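Local coordinates for protein Rab GDP dissociation inhibitor alpha (PDB 6C87) that probably binds prenylated Rab GTPases in their GDP-bound form, slowing GDP release and extracting them from membranes for recycling during vesicle transport, at residues Tyr107-Ala112 against Val235-Gly240; Arg303-Val308 against Leu395-Pro400; Arg339-Tyr344 against Thr367-Asn372. All coordinates share one frame; numbering follows the deposited sequence.

Contact 1. Residues Tyr107-Ala112 against Val235-Gly240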
ATOM      1  N   TYR A 107     -27.771   4.199  -5.644  1.00 81.78           N
ATOM      2  CA  TYR A 107     -28.986   4.111  -6.447  1.00 83.79           C
ATOM      3  C   TYR A 107     -30.225   4.193  -5.563  1.00 82.49           C
ATOM      4  O   TYR A 107     -30.134   4.586  -4.396  1.00 89.26           O
ATOM      5  CB  TYR A 107     -28.997   2.815  -7.262  1.00 86.67           C
ATOM      6  CG  TYR A 107     -27.996   2.786  -8.402  1.00 93.93           C
ATOM      7  CD1 TYR A 107     -28.091   1.836  -9.407  1.00 96.55           C
ATOM      8  CD2 TYR A 107     -26.955   3.706  -8.472  1.00 99.43           C
ATOM      9  CE1 TYR A 107     -27.182   1.806 -10.457  1.00 97.93           C
ATOM     10  CE2 TYR A 107     -26.041   3.683  -9.515  1.00 99.39           C
ATOM     11  CZ  TYR A 107     -26.160   2.731 -10.505  1.00 95.00           C
ATOM     12  OH  TYR A 107     -25.257   2.704 -11.544  1.00 87.93           O
ATOM     13  N   ASN A 108     -31.386   3.802  -6.095  1.00 80.07           N
ATOM     14  CA  ASN A 108     -32.619   3.783  -5.307  1.00 85.64           C
ATOM     15  C   ASN A 108     -32.651   2.512  -4.454  1.00 86.51           C
ATOM     16  O   ASN A 108     -33.518   1.648  -4.570  1.00 94.98           O
ATOM     17  CB  ASN A 108     -33.836   3.883  -6.218  1.00 86.09           C
ATOM     18  N   MET A 109     -31.655   2.426  -3.575  1.00 74.40           N
ATOM     19  CA  MET A 109     -31.408   1.252  -2.753  1.00 65.65           C
ATOM     20  C   MET A 109     -31.277   1.656  -1.292  1.00 59.34           C
ATOM     21  O   MET A 109     -30.483   2.541  -0.962  1.00 70.26           O
ATOM     22  CB  MET A 109     -30.142   0.536  -3.226  1.00 63.26           C
ATOM     23  CG  MET A 109     -29.805  -0.687  -2.432  1.00 65.59           C
ATOM     24  SD  MET A 109     -28.585  -1.695  -3.284  1.00 65.28           S
ATOM     25  CE  MET A 109     -29.129  -3.305  -2.739  1.00 69.87           C
ATOM     26  N   GLU A 110     -32.083   1.044  -0.431  1.00 46.48           N
ATOM     27  CA  GLU A 110     -32.090   1.332   0.996  1.00 49.60           C
ATOM     28  C   GLU A 110     -31.617   0.119   1.792  1.00 50.99           C
ATOM     29  O   GLU A 110     -32.133  -0.990   1.613  1.00 45.98           O
ATOM     30  CB  GLU A 110     -33.482   1.744   1.475  1.00 55.14           C
ATOM     31  CG  GLU A 110     -33.527   1.959   2.982  1.00 59.41           C
ATOM     32  CD  GLU A 110     -34.910   2.290   3.496  1.00 69.53           C
ATOM     33  OE1 GLU A 110     -35.829   2.478   2.665  1.00 72.81           O
ATOM     34  OE2 GLU A 110     -35.075   2.344   4.737  1.00 70.53           O
ATOM     35  N   PHE A 111     -30.668   0.339   2.699  1.00 48.79           N
ATOM     36  CA  PHE A 111     -30.272  -0.673   3.669  1.00 50.43           C
ATOM     37  C   PHE A 111     -30.997  -0.392   4.978  1.00 52.28           C
ATOM     38  O   PHE A 111     -31.013   0.748   5.455  1.00 61.29           O
ATOM     39  CB  PHE A 111     -28.757  -0.684   3.885  1.00 47.48           C
ATOM     40  CG  PHE A 111     -27.991  -1.270   2.738  1.00 55.00           C
ATOM     41  CD1 PHE A 111     -28.048  -2.626   2.474  1.00 58.21           C
ATOM     42  CD2 PHE A 111     -27.220  -0.467   1.913  1.00 66.24           C
ATOM     43  CE1 PHE A 111     -27.345  -3.176   1.408  1.00 61.18           C
ATOM     44  CE2 PHE A 111     -26.516  -1.011   0.845  1.00 64.69           C
ATOM     45  CZ  PHE A 111     -26.580  -2.365   0.592  1.00 57.59           C
ATOM     46  N   ALA A 112     -31.601  -1.433   5.547  1.00 41.80           N
ATOM     47  CA  ALA A 112     -32.321  -1.350   6.808  1.00 39.01           C
ATOM     48  C   ALA A 112     -31.660  -2.232   7.856  1.00 40.76           C
ATOM     49  O   ALA A 112     -31.059  -3.264   7.534  1.00 43.05           O
ATOM     50  CB  ALA A 112     -33.781  -1.758   6.631  1.00 32.69           C
ATOM     51  N   VAL A 235     -27.047  -5.056   8.601  1.00 35.08           N
ATOM     52  CA  VAL A 235     -28.051  -4.458   7.731  1.00 37.94           C
ATOM     53  C   VAL A 235     -28.426  -5.478   6.654  1.00 35.32           C
ATOM     54  O   VAL A 235     -27.723  -6.465   6.422  1.00 35.64           O
ATOM     55  CB  VAL A 235     -27.569  -3.142   7.085  1.00 35.20           C
ATOM     56  CG1 VAL A 235     -27.155  -2.137   8.148  1.00 29.37           C
ATOM     57  CG2 VAL A 235     -26.451  -3.397   6.088  1.00 27.97           C
ATOM     58  N   TYR A 236     -29.532  -5.194   5.963  1.00 34.40           N
ATOM     59  CA  TYR A 236     -30.141  -6.049   4.934  1.00 37.48           C
ATOM     60  C   TYR A 236     -30.867  -5.107   3.989  1.00 37.83           C
ATOM     61  O   TYR A 236     -31.451  -4.115   4.451  1.00 38.85           O
ATOM     62  CB  TYR A 236     -31.127  -7.064   5.524  1.00 32.89           C
ATOM     63  CG  TYR A 236     -31.529  -8.235   4.637  1.00 40.70           C
ATOM     64  CD1 TYR A 236     -30.606  -9.209   4.279  1.00 47.85           C
ATOM     65  CD2 TYR A 236     -32.845  -8.392   4.207  1.00 37.36           C
ATOM     66  CE1 TYR A 236     -30.974 -10.296   3.496  1.00 47.75           C
ATOM     67  CE2 TYR A 236     -33.227  -9.479   3.424  1.00 27.87           C
ATOM     68  CZ  TYR A 236     -32.283 -10.430   3.075  1.00 45.38           C
ATOM     69  OH  TYR A 236     -32.627 -11.516   2.296  1.00 50.04           O
ATOM     70  N   PRO A 237     -30.860  -5.370   2.685  1.00 42.32           N
ATOM     71  CA  PRO A 237     -31.513  -4.438   1.762  1.00 41.88           C
ATOM     72  C   PRO A 237     -33.026  -4.549   1.857  1.00 37.90           C
ATOM     73  O   PRO A 237     -33.584  -5.634   2.031  1.00 40.65           O
ATOM     74  CB  PRO A 237     -31.004  -4.873   0.380  1.00 39.79           C
ATOM     75  CG  PRO A 237     -29.972  -5.949   0.634  1.00 41.51           C
ATOM     76  CD  PRO A 237     -30.266  -6.517   1.979  1.00 41.07           C
ATOM     77  N   MET A 238     -33.682  -3.398   1.758  1.00 41.62           N
ATOM     78  CA  MET A 238     -35.132  -3.359   1.640  1.00 39.16           C
ATOM     79  C   MET A 238     -35.556  -4.127   0.386  1.00 35.44           C
ATOM     80  O   MET A 238     -34.986  -3.940  -0.696  1.00 34.56           O
ATOM     81  CB  MET A 238     -35.601  -1.898   1.583  1.00 38.63           C
ATOM     82  CG  MET A 238     -36.991  -1.649   2.146  1.00 46.74           C
ATOM     83  SD  MET A 238     -37.105  -1.975   3.923  1.00 52.64           S
ATOM     84  CE  MET A 238     -36.288  -0.538   4.577  1.00 63.32           C
ATOM     85  N   TYR A 239     -36.549  -5.003   0.543  1.00 31.56           N
ATOM     86  CA  TYR A 239     -37.037  -5.941  -0.469  1.00 31.34           C
ATOM     87  C   TYR A 239     -36.072  -7.095  -0.714  1.00 38.15           C
ATOM     88  O   TYR A 239     -36.350  -7.949  -1.569  1.00 41.75           O
ATOM     89  CB  TYR A 239     -37.379  -5.246  -1.804  1.00 32.38           C
ATOM     90  CG  TYR A 239     -38.384  -4.128  -1.639  1.00 33.75           C
ATOM     91  CD1 TYR A 239     -39.748  -4.400  -1.584  1.00 34.70           C
ATOM     92  CD2 TYR A 239     -37.973  -2.804  -1.491  1.00 44.56           C
ATOM     93  CE1 TYR A 239     -40.676  -3.386  -1.415  1.00 36.16           C
ATOM     94  CE2 TYR A 239     -38.894  -1.781  -1.324  1.00 35.75           C
ATOM     95  CZ  TYR A 239     -40.240  -2.081  -1.282  1.00 43.07           C
ATOM     96  OH  TYR A 239     -41.156  -1.071  -1.111  1.00 56.86           O
ATOM     97  N   GLY A 240     -34.966  -7.173   0.020  1.00 36.91           N
ATOM     98  CA  GLY A 240     -34.118  -8.346  -0.023  1.00 36.05           C
ATOM     99  C   GLY A 240     -33.033  -8.274  -1.075  1.00 32.44           C
ATOM    100  O   GLY A 240     -32.933  -7.328  -1.864  1.00 30.62           O
TER
HETATM  101  O   HOH W   1     -33.556  -1.610  -1.471  1.00 42.35           O
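An antiparallel pairing within the mixed sheet brings Phe111 and Ala112, the first residues of strand 111-121, against Tyr236 and Pro237, the last of strand 234-237. Ala112 and Tyr236 form a hydrogen-bonded pair: Ala112 N donates to Tyr236 O over 2.9 Å, and Tyr236 N returns a more bent bond to Ala112 O, 146° at the hydrogen. Phe111 and Pro237 make the neighbouring non-hydrogen-bonded pair. Beyond it Met238 N reaches Glu110 O at 2.9 Å in a nearly straight bond (174°), so backbone bonding outlasts the regular strands. Pro237 then opens a type II beta turn to Gly240, which carries the chain from the end of strand 234-237 toward helix 243-254; Gly240 N closes the turn onto Pro237 O. One water bridges the two segments, accepting from Glu110 N and donating to Met238 O.

On the face carrying Phe111 and Pro237, Phe111 CE1 meets Pro237 CG at 3.9 Å, while Phe111 CD1 lies 4.0 Å from Val235 CG2; both partners approach the ring obliquely. Met109 extends alongside the proline and brings CE to 4.0 Å from Pro237 CB; its side chain also packs on Leu244 of helix 243-254. The Ala112 face is met by Met238, whose chain folds at chi2 (65°) and chi3 until its methyl CE rests 3.5 Å from Ala112 CB and next to the Glu110 carboxylate. Glu110 also packs on Leu113 of the second subunit, and Phe111 makes backbone hydrogen bonds with that subunit.

Contact 2. Residues Arg303-Val308 against Leu395-Pro400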
ATOM      1  N   ARG A 303     -14.679 -28.983  -8.230  1.00 49.83           N
ATOM      2  CA  ARG A 303     -14.809 -30.194  -7.436  1.00 47.46           C
ATOM      3  C   ARG A 303     -15.841 -29.959  -6.343  1.00 48.48           C
ATOM      4  O   ARG A 303     -15.963 -28.853  -5.810  1.00 47.94           O
ATOM      5  CB  ARG A 303     -13.466 -30.605  -6.806  1.00 47.07           C
ATOM      6  CG  ARG A 303     -12.888 -29.531  -5.897  1.00 54.27           C
ATOM      7  CD  ARG A 303     -11.663 -29.985  -5.114  1.00 65.51           C
ATOM      8  NE  ARG A 303     -11.289 -28.984  -4.112  1.00 77.79           N
ATOM      9  CZ  ARG A 303     -11.705 -28.983  -2.846  1.00 80.61           C
ATOM     10  NH1 ARG A 303     -12.509 -29.942  -2.402  1.00 83.22           N
ATOM     11  NH2 ARG A 303     -11.311 -28.022  -2.016  1.00 74.59           N
ATOM     12  N   LYS A 304     -16.567 -31.018  -5.997  1.00 48.56           N
ATOM     13  CA  LYS A 304     -17.551 -30.931  -4.928  1.00 44.48           C
ATOM     14  C   LYS A 304     -16.853 -30.701  -3.599  1.00 47.46           C
ATOM     15  O   LYS A 304     -15.859 -31.360  -3.288  1.00 53.09           O
ATOM     16  CB  LYS A 304     -18.381 -32.213  -4.847  1.00 39.74           C
ATOM     17  CG  LYS A 304     -19.617 -32.093  -3.969  1.00 44.92           C
ATOM     18  CD  LYS A 304     -20.672 -33.149  -4.263  1.00 56.29           C
ATOM     19  CE  LYS A 304     -21.355 -33.562  -2.949  1.00 67.75           C
ATOM     20  NZ  LYS A 304     -22.295 -34.717  -3.060  1.00 74.48           N
ATOM     21  N   THR A 305     -17.349 -29.744  -2.822  1.00 52.83           N
ATOM     22  CA  THR A 305     -16.798 -29.501  -1.501  1.00 50.80           C
ATOM     23  C   THR A 305     -17.733 -29.915  -0.375  1.00 44.11           C
ATOM     24  O   THR A 305     -17.306 -29.930   0.781  1.00 48.23           O
ATOM     25  CB  THR A 305     -16.434 -28.025  -1.330  1.00 46.75           C
ATOM     26  OG1 THR A 305     -17.615 -27.227  -1.461  1.00 49.31           O
ATOM     27  CG2 THR A 305     -15.401 -27.616  -2.375  1.00 37.19           C
ATOM     28  N   GLY A 306     -18.971 -30.273  -0.675  1.00 39.91           N
ATOM     29  CA  GLY A 306     -19.903 -30.715   0.336  1.00 34.99           C
ATOM     30  C   GLY A 306     -21.325 -30.377  -0.065  1.00 40.78           C
ATOM     31  O   GLY A 306     -21.628 -30.202  -1.243  1.00 42.52           O
ATOM     32  N   LYS A 307     -22.184 -30.326   0.949  1.00 32.97           N
ATOM     33  CA  LYS A 307     -23.582 -29.957   0.808  1.00 33.98           C
ATOM     34  C   LYS A 307     -23.938 -28.932   1.874  1.00 41.25           C
ATOM     35  O   LYS A 307     -23.318 -28.867   2.939  1.00 44.47           O
ATOM     36  CB  LYS A 307     -24.528 -31.155   0.961  1.00 32.53           C
ATOM     37  CG  LYS A 307     -24.525 -32.158  -0.156  1.00 49.73           C
ATOM     38  CD  LYS A 307     -25.457 -33.307   0.206  1.00 51.18           C
ATOM     39  CE  LYS A 307     -25.683 -34.239  -0.958  1.00 54.62           C
ATOM     40  NZ  LYS A 307     -27.052 -34.814  -0.866  1.00 62.76           N
ATOM     41  N   VAL A 308     -24.962 -28.137   1.585  1.00 38.34           N
ATOM     42  CA  VAL A 308     -25.521 -27.206   2.556  1.00 33.27           C
ATOM     43  C   VAL A 308     -27.035 -27.366   2.534  1.00 38.76           C
ATOM     44  O   VAL A 308     -27.658 -27.251   1.471  1.00 36.51           O
ATOM     45  CB  VAL A 308     -25.119 -25.749   2.255  1.00 32.79           C
ATOM     46  CG1 VAL A 308     -25.946 -24.754   3.101  1.00 26.66           C
ATOM     47  CG2 VAL A 308     -23.632 -25.558   2.472  1.00 28.25           C
ATOM     48  N   LEU A 395     -28.323 -28.065  -1.325  1.00 42.63           N
ATOM     49  CA  LEU A 395     -27.492 -27.718  -2.469  1.00 37.11           C
ATOM     50  C   LEU A 395     -26.104 -28.320  -2.325  1.00 36.34           C
ATOM     51  O   LEU A 395     -25.549 -28.370  -1.226  1.00 37.61           O
ATOM     52  CB  LEU A 395     -27.356 -26.203  -2.614  1.00 38.82           C
ATOM     53  CG  LEU A 395     -28.594 -25.401  -3.008  1.00 41.79           C
ATOM     54  CD1 LEU A 395     -28.273 -23.914  -2.965  1.00 40.08           C
ATOM     55  CD2 LEU A 395     -29.084 -25.820  -4.393  1.00 37.06           C
ATOM     56  N   ASP A 396     -25.540 -28.739  -3.451  1.00 41.32           N
ATOM     57  CA  ASP A 396     -24.139 -29.114  -3.506  1.00 39.32           C
ATOM     58  C   ASP A 396     -23.278 -27.859  -3.610  1.00 46.46           C
ATOM     59  O   ASP A 396     -23.652 -26.880  -4.268  1.00 41.98           O
ATOM     60  CB  ASP A 396     -23.891 -30.026  -4.709  1.00 40.82           C
ATOM     61  CG  ASP A 396     -24.580 -31.380  -4.576  1.00 48.04           C
ATOM     62  OD1 ASP A 396     -24.487 -32.015  -3.506  1.00 51.31           O
ATOM     63  OD2 ASP A 396     -25.224 -31.812  -5.550  1.00 54.82           O
ATOM     64  N   THR A 397     -22.114 -27.894  -2.971  1.00 41.15           N
ATOM     65  CA  THR A 397     -21.178 -26.782  -3.003  1.00 36.49           C
ATOM     66  C   THR A 397     -19.934 -27.180  -3.790  1.00 45.73           C
ATOM     67  O   THR A 397     -19.539 -28.354  -3.819  1.00 38.18           O
ATOM     68  CB  THR A 397     -20.803 -26.335  -1.583  1.00 31.55           C
ATOM     69  OG1 THR A 397     -20.225 -27.426  -0.859  1.00 40.22           O
ATOM     70  CG2 THR A 397     -22.041 -25.892  -0.848  1.00 30.22           C
ATOM     71  N   TYR A 398     -19.337 -26.198  -4.464  1.00 49.87           N
ATOM     72  CA  TYR A 398     -18.210 -26.476  -5.340  1.00 45.96           C
ATOM     73  C   TYR A 398     -17.160 -25.390  -5.197  1.00 46.00           C
ATOM     74  O   TYR A 398     -17.444 -24.262  -4.784  1.00 43.66           O
ATOM     75  CB  TYR A 398     -18.622 -26.573  -6.815  1.00 47.47           C
ATOM     76  CG  TYR A 398     -19.590 -27.688  -7.137  1.00 47.33           C
ATOM     77  CD1 TYR A 398     -20.966 -27.489  -7.041  1.00 41.85           C
ATOM     78  CD2 TYR A 398     -19.131 -28.940  -7.529  1.00 47.28           C
ATOM     79  CE1 TYR A 398     -21.859 -28.503  -7.332  1.00 46.56           C
ATOM     80  CE2 TYR A 398     -20.016 -29.962  -7.825  1.00 50.10           C
ATOM     81  CZ  TYR A 398     -21.380 -29.739  -7.726  1.00 52.88           C
ATOM     82  OH  TYR A 398     -22.265 -30.755  -8.018  1.00 56.68           O
ATOM     83  N   ALA A 399     -15.945 -25.739  -5.601  1.00 47.97           N
ATOM     84  CA  ALA A 399     -14.823 -24.822  -5.622  1.00 44.92           C
ATOM     85  C   ALA A 399     -13.976 -25.146  -6.849  1.00 47.92           C
ATOM     86  O   ALA A 399     -13.864 -26.314  -7.229  1.00 45.86           O
ATOM     87  CB  ALA A 399     -13.966 -24.931  -4.353  1.00 42.73           C
ATOM     88  N   PRO A 400     -13.380 -24.128  -7.471  1.00 48.58           N
ATOM     89  CA  PRO A 400     -12.607 -24.368  -8.698  1.00 46.79           C
ATOM     90  C   PRO A 400     -11.303 -25.098  -8.429  1.00 54.73           C
ATOM     91  O   PRO A 400     -10.728 -25.018  -7.341  1.00 56.35           O
ATOM     92  CB  PRO A 400     -12.351 -22.953  -9.230  1.00 43.41           C
ATOM     93  CG  PRO A 400     -12.435 -22.077  -8.015  1.00 40.14           C
ATOM     94  CD  PRO A 400     -13.470 -22.697  -7.142  1.00 38.69           C
TER
HETATM   95  O   HOH W   2     -16.995 -24.586  -1.891  1.00 48.93           O
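Thr305 and Gly306 sit together opposite Thr397, a beta bulge in the antiparallel pairing of strands 302-315 and 389-400. Regular ladder continues on both sides of it: Arg303 exchanges two backbone bonds with Ala399, and Val308 does the same with Leu395. Within the bulge Thr305 N gives a straight bond to Thr397 O at 2.8 Å, while Thr397 N turns to Gly306 O at 2.9 Å; in each the donor stands above the carbonyl plane. Gly306 takes a positive phi of 150°, a conformation open chiefly to glycine.

The close packing is on the face of Thr397 and Ala399. The two threonine side chains cross at about a right angle. Both hydroxyls lie between their backbone N and carbonyl carbon (chi1 62° for Thr305, 58° for Thr397), which brings Thr305 OG1 within 2.7 Å of Thr397 OG1 in a hydrogen bond. Each threonine methyl has its own partner: Thr305 CG2 lies 3.6 Å from Ala399 CB, and Thr397 CG2 lies 3.7 Å from the buried Val308 CG2.

The face of Lys304, Asp396, Lys307 and Tyr398 is looser, with Lys304 exposed to solvent. Lys304 crosses over the strand to Asp396 in a long salt bridge, NZ to OD1 3.5 Å. Lys307 runs beside the same aspartate, mostly through its aliphatic carbons, and Tyr398 tilts its ring against Lys304 CA. Back at the bulge, a water lies 2.7 Å from Thr305 OG1 and donates weakly to Tyr398 O.

Contact 3. Residues Arg339-Tyr344 against Thr367-Asn372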
ATOM      1  N   ARG A 339     -21.692 -30.659  17.245  1.00 53.82           N
ATOM      2  CA  ARG A 339     -21.502 -30.761  15.804  1.00 53.68           C
ATOM      3  C   ARG A 339     -20.102 -30.290  15.441  1.00 54.12           C
ATOM      4  O   ARG A 339     -19.333 -29.845  16.294  1.00 58.04           O
ATOM      5  CB  ARG A 339     -22.539 -29.936  15.026  1.00 44.23           C
ATOM      6  CG  ARG A 339     -23.912 -30.567  14.940  1.00 44.48           C
ATOM      7  CD  ARG A 339     -24.932 -29.635  14.279  1.00 48.29           C
ATOM      8  NE  ARG A 339     -24.471 -29.111  12.995  1.00 48.06           N
ATOM      9  CZ  ARG A 339     -24.572 -29.769  11.844  1.00 45.37           C
ATOM     10  NH1 ARG A 339     -25.100 -30.984  11.818  1.00 47.43           N
ATOM     11  NH2 ARG A 339     -24.130 -29.223  10.723  1.00 38.75           N
ATOM     12  N   LYS A 340     -19.765 -30.425  14.157  1.00 47.86           N
ATOM     13  CA  LYS A 340     -18.511 -29.911  13.619  1.00 46.31           C
ATOM     14  C   LYS A 340     -18.726 -28.701  12.718  1.00 41.26           C
ATOM     15  O   LYS A 340     -17.773 -28.226  12.096  1.00 53.08           O
ATOM     16  CB  LYS A 340     -17.765 -31.003  12.843  1.00 47.51           C
ATOM     17  CG  LYS A 340     -17.124 -32.079  13.697  1.00 54.08           C
ATOM     18  CD  LYS A 340     -17.940 -33.358  13.698  1.00 62.75           C
ATOM     19  CE  LYS A 340     -17.875 -34.069  12.354  1.00 62.67           C
ATOM     20  NZ  LYS A 340     -18.804 -35.232  12.321  1.00 57.30           N
ATOM     21  N   HIS A 341     -19.953 -28.196  12.630  1.00 38.17           N
ATOM     22  CA  HIS A 341     -20.262 -27.013  11.841  1.00 33.83           C
ATOM     23  C   HIS A 341     -21.335 -26.221  12.560  1.00 40.66           C
ATOM     24  O   HIS A 341     -22.276 -26.801  13.114  1.00 41.44           O
ATOM     25  CB  HIS A 341     -20.749 -27.378  10.434  1.00 33.59           C
ATOM     26  CG  HIS A 341     -19.777 -28.218   9.664  1.00 46.20           C
ATOM     27  ND1 HIS A 341     -19.662 -29.579   9.854  1.00 45.48           N
ATOM     28  CD2 HIS A 341     -18.884 -27.894   8.698  1.00 44.73           C
ATOM     29  CE1 HIS A 341     -18.733 -30.057   9.045  1.00 49.94           C
ATOM     30  NE2 HIS A 341     -18.248 -29.056   8.330  1.00 50.36           N
ATOM     31  N   ASP A 342     -21.190 -24.899  12.555  1.00 43.28           N
ATOM     32  CA  ASP A 342     -22.204 -24.040  13.144  1.00 37.55           C
ATOM     33  C   ASP A 342     -23.496 -24.120  12.336  1.00 34.00           C
ATOM     34  O   ASP A 342     -23.491 -24.411  11.139  1.00 40.14           O
ATOM     35  CB  ASP A 342     -21.718 -22.588  13.199  1.00 43.75           C
ATOM     36  CG  ASP A 342     -20.546 -22.379  14.154  1.00 50.20           C
ATOM     37  OD1 ASP A 342     -20.010 -23.371  14.706  1.00 52.95           O
ATOM     38  OD2 ASP A 342     -20.153 -21.201  14.336  1.00 44.46           O
ATOM     39  N   ILE A 343     -24.612 -23.868  13.007  1.00 33.23           N
ATOM     40  CA  ILE A 343     -25.896 -23.700  12.347  1.00 35.00           C
ATOM     41  C   ILE A 343     -26.239 -22.226  12.419  1.00 40.56           C
ATOM     42  O   ILE A 343     -26.019 -21.576  13.449  1.00 42.89           O
ATOM     43  CB  ILE A 343     -27.022 -24.531  12.986  1.00 37.22           C
ATOM     44  CG1 ILE A 343     -26.583 -25.978  13.195  1.00 38.62           C
ATOM     45  CG2 ILE A 343     -28.261 -24.468  12.098  1.00 26.36           C
ATOM     46  CD1 ILE A 343     -27.604 -26.810  13.960  1.00 28.64           C
ATOM     47  N   TYR A 344     -26.784 -21.703  11.332  1.00 42.51           N
ATOM     48  CA  TYR A 344     -27.114 -20.295  11.214  1.00 34.28           C
ATOM     49  C   TYR A 344     -28.607 -20.168  10.983  1.00 35.18           C
ATOM     50  O   TYR A 344     -29.207 -20.983  10.273  1.00 39.16           O
ATOM     51  CB  TYR A 344     -26.325 -19.637  10.068  1.00 33.85           C
ATOM     52  CG  TYR A 344     -24.834 -19.835  10.202  1.00 34.33           C
ATOM     53  CD1 TYR A 344     -24.225 -20.995   9.747  1.00 27.46           C
ATOM     54  CD2 TYR A 344     -24.035 -18.873  10.818  1.00 39.81           C
ATOM     55  CE1 TYR A 344     -22.869 -21.190   9.889  1.00 27.23           C
ATOM     56  CE2 TYR A 344     -22.668 -19.059  10.962  1.00 35.17           C
ATOM     57  CZ  TYR A 344     -22.093 -20.226  10.493  1.00 32.82           C
ATOM     58  OH  TYR A 344     -20.738 -20.441  10.623  1.00 37.54           O
ATOM     59  N   THR A 367     -23.806 -26.711   7.145  1.00 39.02           N
ATOM     60  CA  THR A 367     -23.142 -27.697   6.313  1.00 34.26           C
ATOM     61  C   THR A 367     -23.656 -29.078   6.688  1.00 37.29           C
ATOM     62  O   THR A 367     -23.819 -29.393   7.867  1.00 38.60           O
ATOM     63  CB  THR A 367     -21.628 -27.613   6.497  1.00 38.87           C
ATOM     64  OG1 THR A 367     -21.150 -26.358   5.993  1.00 43.12           O
ATOM     65  CG2 THR A 367     -20.914 -28.763   5.795  1.00 31.84           C
ATOM     66  N   VAL A 368     -23.939 -29.894   5.672  1.00 41.66           N
ATOM     67  CA  VAL A 368     -24.494 -31.224   5.897  1.00 39.86           C
ATOM     68  C   VAL A 368     -23.395 -32.145   6.403  1.00 41.01           C
ATOM     69  O   VAL A 368     -22.317 -32.237   5.802  1.00 44.33           O
ATOM     70  CB  VAL A 368     -25.123 -31.765   4.602  1.00 43.53           C
ATOM     71  CG1 VAL A 368     -25.660 -33.160   4.814  1.00 34.53           C
ATOM     72  CG2 VAL A 368     -26.225 -30.828   4.113  1.00 46.29           C
ATOM     73  N   GLU A 369     -23.660 -32.828   7.518  1.00 38.22           N
ATOM     74  CA  GLU A 369     -22.699 -33.773   8.071  1.00 42.31           C
ATOM     75  C   GLU A 369     -23.118 -35.230   7.946  1.00 46.58           C
ATOM     76  O   GLU A 369     -22.250 -36.106   8.017  1.00 50.44           O
ATOM     77  CB  GLU A 369     -22.441 -33.480   9.559  1.00 45.02           C
ATOM     78  CG  GLU A 369     -21.848 -32.116   9.869  1.00 51.88           C
ATOM     79  CD  GLU A 369     -21.739 -31.863  11.369  1.00 48.95           C
ATOM     80  OE1 GLU A 369     -22.245 -32.690  12.152  1.00 49.61           O
ATOM     81  OE2 GLU A 369     -21.135 -30.849  11.770  1.00 48.65           O
ATOM     82  N   SER A 370     -24.408 -35.514   7.755  1.00 49.28           N
ATOM     83  CA  SER A 370     -24.949 -36.861   7.894  1.00 47.97           C
ATOM     84  C   SER A 370     -25.867 -37.205   6.723  1.00 54.25           C
ATOM     85  O   SER A 370     -26.052 -36.421   5.784  1.00 51.97           O
ATOM     86  CB  SER A 370     -25.702 -36.998   9.222  1.00 37.95           C
ATOM     87  OG  SER A 370     -26.945 -36.319   9.182  1.00 39.24           O
ATOM     88  N   ASP A 371     -26.468 -38.396   6.815  1.00 60.03           N
ATOM     89  CA  ASP A 371     -27.419 -38.907   5.835  1.00 62.45           C
ATOM     90  C   ASP A 371     -28.833 -38.376   6.041  1.00 61.06           C
ATOM     91  O   ASP A 371     -29.684 -38.581   5.168  1.00 62.06           O
ATOM     92  CB  ASP A 371     -27.444 -40.436   5.884  1.00 73.07           C
ATOM     93  CG  ASP A 371     -27.695 -40.971   7.291  1.00 88.33           C
ATOM     94  OD1 ASP A 371     -26.931 -40.604   8.213  1.00 92.20           O
ATOM     95  OD2 ASP A 371     -28.655 -41.753   7.480  1.00 92.68           O
ATOM     96  N   ASN A 372     -29.111 -37.713   7.166  1.00 52.01           N
ATOM     97  CA  ASN A 372     -30.419 -37.128   7.444  1.00 50.02           C
ATOM     98  C   ASN A 372     -30.216 -35.637   7.695  1.00 50.09           C
ATOM     99  O   ASN A 372     -30.168 -35.188   8.851  1.00 46.46           O
ATOM    100  CB  ASN A 372     -31.102 -37.812   8.626  1.00 50.87           C
ATOM    101  CG  ASN A 372     -32.566 -37.440   8.746  1.00 60.13           C
ATOM    102  OD1 ASN A 372     -33.061 -36.567   8.029  1.00 64.34           O
ATOM    103  ND2 ASN A 372     -33.269 -38.098   9.660  1.00 68.05           N
TER
HETATM  104  O   HOH W   3     -21.854 -24.710   8.798  1.00 46.86           O
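Arg339 and Glu369 form an offset stack at the open end of a beta hairpin, where the chain enters strand 343-349 and leaves strand 360-367. From Arg339 CB, which lies 3.7 Å from Glu369 OE2, the chain passes CG near OE1 and then bends at chi3 (52°), laying the guanidinium across the carboxylate with the two planes 10° apart. NE turns back to its own segment and donates to His341 O. Glu369 CD lies above the guanidinium, offset toward its rim, 3.6 Å from Arg339 CZ. NH1 is 3.3 Å from Glu369 OE1, a salt bridge of charge alone since that oxygen lies out of the guanidinium plane; Glu376 gives NH1 a second salt bridge. NH2 donates to Thr367 O at 2.9 Å, in the guanidinium plane but through a bent bond.

Glu369 OE2 accepts two hydrogen bonds. Lys340 N comes from the syn side at 2.8 Å, and His341 ND1 meets the anti lone pair at 2.7 Å in a nearly straight bond (172°) that fixes the imidazole's rotation. One imidazole face is covered by Thr367, whose methyl CG2 makes a CH-pi contact 3.8 Å from the His341 ring centroid.

Overall arrangement
From the N terminus, contact 1 closes first, returning the chain at 235-240 to 107-112 after an excursion of 122 residues, about half of them helical. Only later does contact 2 open at 303-308; contact 3 opens and closes inside its loop, before 395-400 completes it. Contacts 1 and 2 are therefore in series, with centres about 29 Å apart on opposite sides of the chain's centre. All three reach the same mixed sheet: contact 1 joins strands 111-121 and 234-237, contact 2 joins 302-315 to 389-400, and contact 3 ties the entry into the 343-349/360-367 hairpin to its exit. Contacts 2 and 3 touch directly, through a probable hydrogen bond from Val368 N to Lys307 O.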